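Local coordinates for protein CRISPR system Cmr subunit Cmr6 (Pyrococcus furiosus, PDB 4W8V) that forms part of the cap of the type III-B Cmr ribonucleoprotein complex, an RNA-binding CRISPR effector in defence against viruses and other mobile genetic elements, at residues P158-D163 with L195-D200. Residues are numbered along the deposited sequence; the frame is centred on the assembly and turned at random.
Sequences PILELD and LTVPKD
Glu161 and Thr196 face each other as an antiparallel hydrogen-bonded pair where the strands containing 161-163 and 195-197 meet, the axes of these short strand segments approaching to 4.8 Å. Thr196 N donates to Glu161 O at 2.8 Å, lying in the carbonyl plane with a C=O...N angle of 152°. The return bond, from Glu161 N to Thr196 O, is weak at 3.3 Å. Glu161 O also has a CA-H...O contact with Leu195 and probably accepts a hydrogen bond from a water that lies 2.6 Å from Thr196 OG1. Thr196 OG1 stands beside its own backbone N (chi1 -62°), which turns the hydroxyl to this water and links side chain to opposing carbonyl. On this face of the sheet the CB atoms of Glu161 and Thr196 lie side by side, while the Glu161 carboxylate leads away from the partner strand.

On the other face, Leu162 and Leu195 form the non-hydrogen-bonded pair. Leu162 holds CG anti to its N (chi1 179°), and its CD1 meets Leu195 CD2 at 3.8 Å, the two side chains crossing obliquely. Toward the loop end, Leu160 sets CD2 against Pro198 CD at 3.7 Å, the two side chains crossing at about a right angle, and also brushes Val197 CG2. The CG-CD side of Pro198 thus rests against both Leu160 and Pro158, whose CB touches Pro198 CG at 3.8 Å; the carbonyl oxygen of Ile159 lies close to Pro198 CD. Proline has no N-H to give, so the ladder passes here into apolar packing. On the far side of strand 192-197, backbone bonds from Leu195 to Val27 and from Val197 to Leu25 complete a small antiparallel sheet, with 192-197 as its central strand and 161-165 along one margin, within this RAMP-superfamily part of Cmr6.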
loop_
_atom_site.group_PDB
_atom_site.type_symbol
_atom_site.label_atom_id
_atom_site.label_comp_id
_atom_site.label_asym_id
_atom_site.label_seq_id
_atom_site.Cartn_x
_atom_site.Cartn_y
_atom_site.Cartn_z
ATOM N N PRO A 158 11.460 -12.886 -17.783
ATOM C CA PRO A 158 12.142 -12.187 -16.681
ATOM C C PRO A 158 13.075 -13.096 -15.917
ATOM O O PRO A 158 12.725 -14.228 -15.601
ATOM C CB PRO A 158 10.994 -11.712 -15.790
ATOM C CG PRO A 158 9.873 -12.633 -16.095
ATOM C CD PRO A 158 10.012 -13.014 -17.543
ATOM N N ILE A 159 14.280 -12.612 -15.652
ATOM C CA ILE A 159 15.206 -13.345 -14.803
ATOM C C ILE A 159 14.866 -13.100 -13.336
ATOM O O ILE A 159 14.960 -11.969 -12.849
ATOM C CB ILE A 159 16.661 -12.949 -15.070
ATOM C CG1 ILE A 159 17.043 -13.294 -16.509
ATOM C CG2 ILE A 159 17.570 -13.667 -14.110
ATOM C CD1 ILE A 159 16.692 -14.722 -16.917
ATOM N N LEU A 160 14.469 -14.168 -12.649
ATOM C CA LEU A 160 14.047 -14.090 -11.252
ATOM C C LEU A 160 15.130 -14.583 -10.303
ATOM O O LEU A 160 15.776 -15.594 -10.569
ATOM C CB LEU A 160 12.764 -14.898 -11.037
ATOM C CG LEU A 160 11.561 -14.439 -11.866
ATOM C CD1 LEU A 160 10.339 -15.270 -11.535
ATOM C CD2 LEU A 160 11.283 -12.966 -11.648
ATOM N N GLU A 161 15.323 -13.872 -9.192
ATOM C CA GLU A 161 16.269 -14.308 -8.171
ATOM C C GLU A 161 15.523 -14.823 -6.943
ATOM O O GLU A 161 14.543 -14.220 -6.499
ATOM C CB GLU A 161 17.219 -13.174 -7.775
ATOM C CG GLU A 161 18.155 -12.697 -8.877
ATOM C CD GLU A 161 19.191 -13.735 -9.271
ATOM O OE1 GLU A 161 19.630 -14.510 -8.394
ATOM O OE2 GLU A 161 19.565 -13.780 -10.465
ATOM N N LEU A 162 15.985 -15.952 -6.416
ATOM C CA LEU A 162 15.419 -16.553 -5.213
ATOM C C LEU A 162 16.326 -16.383 -3.999
ATOM O O LEU A 162 17.461 -16.851 -4.009
ATOM C CB LEU A 162 15.165 -18.044 -5.432
ATOM C CG LEU A 162 14.594 -18.728 -4.191
ATOM C CD1 LEU A 162 13.174 -18.245 -3.938
ATOM C CD2 LEU A 162 14.646 -20.236 -4.342
ATOM N N ASP A 163 15.822 -15.728 -2.952
ATOM C CA ASP A 163 16.586 -15.575 -1.718
ATOM C C ASP A 163 15.763 -15.950 -0.493
ATOM O O ASP A 163 14.540 -15.987 -0.531
ATOM C CB ASP A 163 17.101 -14.144 -1.572
ATOM C CG ASP A 163 18.261 -13.852 -2.495
ATOM O OD1 ASP A 163 19.418 -14.112 -2.087
ATOM O OD2 ASP A 163 18.017 -13.370 -3.624
ATOM N N LEU A 195 11.165 -14.028 -4.101
ATOM C CA LEU A 195 11.535 -13.820 -5.485
ATOM C C LEU A 195 11.763 -12.346 -5.757
ATOM O O LEU A 195 10.931 -11.509 -5.393
ATOM C CB LEU A 195 10.445 -14.359 -6.422
ATOM C CG LEU A 195 10.308 -15.877 -6.451
ATOM C CD1 LEU A 195 9.113 -16.285 -7.324
ATOM C CD2 LEU A 195 11.607 -16.524 -6.924
ATOM N N THR A 196 12.892 -12.021 -6.374
ATOM C CA THR A 196 13.121 -10.645 -6.812
ATOM C C THR A 196 12.766 -10.522 -8.277
ATOM O O THR A 196 13.259 -11.277 -9.105
ATOM C CB THR A 196 14.573 -10.187 -6.591
ATOM O OG1 THR A 196 14.857 -10.217 -5.191
ATOM C CG2 THR A 196 14.761 -8.771 -7.105
ATOM N N VAL A 197 11.881 -9.575 -8.563
ATOM C CA VAL A 197 11.318 -9.357 -9.890
ATOM C C VAL A 197 12.041 -8.190 -10.539
ATOM O O VAL A 197 12.221 -7.156 -9.905
ATOM C CB VAL A 197 9.805 -9.070 -9.812
ATOM C CG1 VAL A 197 9.242 -8.627 -11.184
ATOM C CG2 VAL A 197 9.069 -10.286 -9.277
ATOM N N PRO A 198 12.480 -8.353 -11.806
ATOM C CA PRO A 198 13.298 -7.279 -12.384
ATOM C C PRO A 198 12.488 -6.035 -12.712
ATOM O O PRO A 198 11.266 -6.034 -12.580
ATOM C CB PRO A 198 13.876 -7.911 -13.658
ATOM C CG PRO A 198 13.000 -9.089 -13.965
ATOM C CD PRO A 198 12.458 -9.568 -12.643
ATOM N N LYS A 199 13.167 -4.977 -13.137
ATOM C CA LYS A 199 12.487 -3.758 -13.555
ATOM C C LYS A 199 11.713 -3.995 -14.851
ATOM O O LYS A 199 12.020 -4.918 -15.594
ATOM C CB LYS A 199 13.483 -2.616 -13.764
ATOM C CG LYS A 199 14.477 -2.404 -12.657
ATOM C CD LYS A 199 15.503 -1.368 -13.067
ATOM C CE LYS A 199 16.462 -1.064 -11.938
ATOM N NZ LYS A 199 17.393 0.012 -12.336
ATOM N N ASP A 200 10.721 -3.146 -15.100
ATOM C CA ASP A 200 9.931 -3.148 -16.332
ATOM C C ASP A 200 9.110 -4.414 -16.512
ATOM O O ASP A 200 8.962 -4.920 -17.617
ATOM C CB ASP A 200 10.826 -2.938 -17.552
ATOM C CG ASP A 200 11.469 -1.579 -17.563
ATOM O OD1 ASP A 200 10.763 -0.586 -17.277
ATOM O OD2 ASP A 200 12.681 -1.505 -17.844
HETATM O O HOH W 1 14.883 -12.481 -3.869
#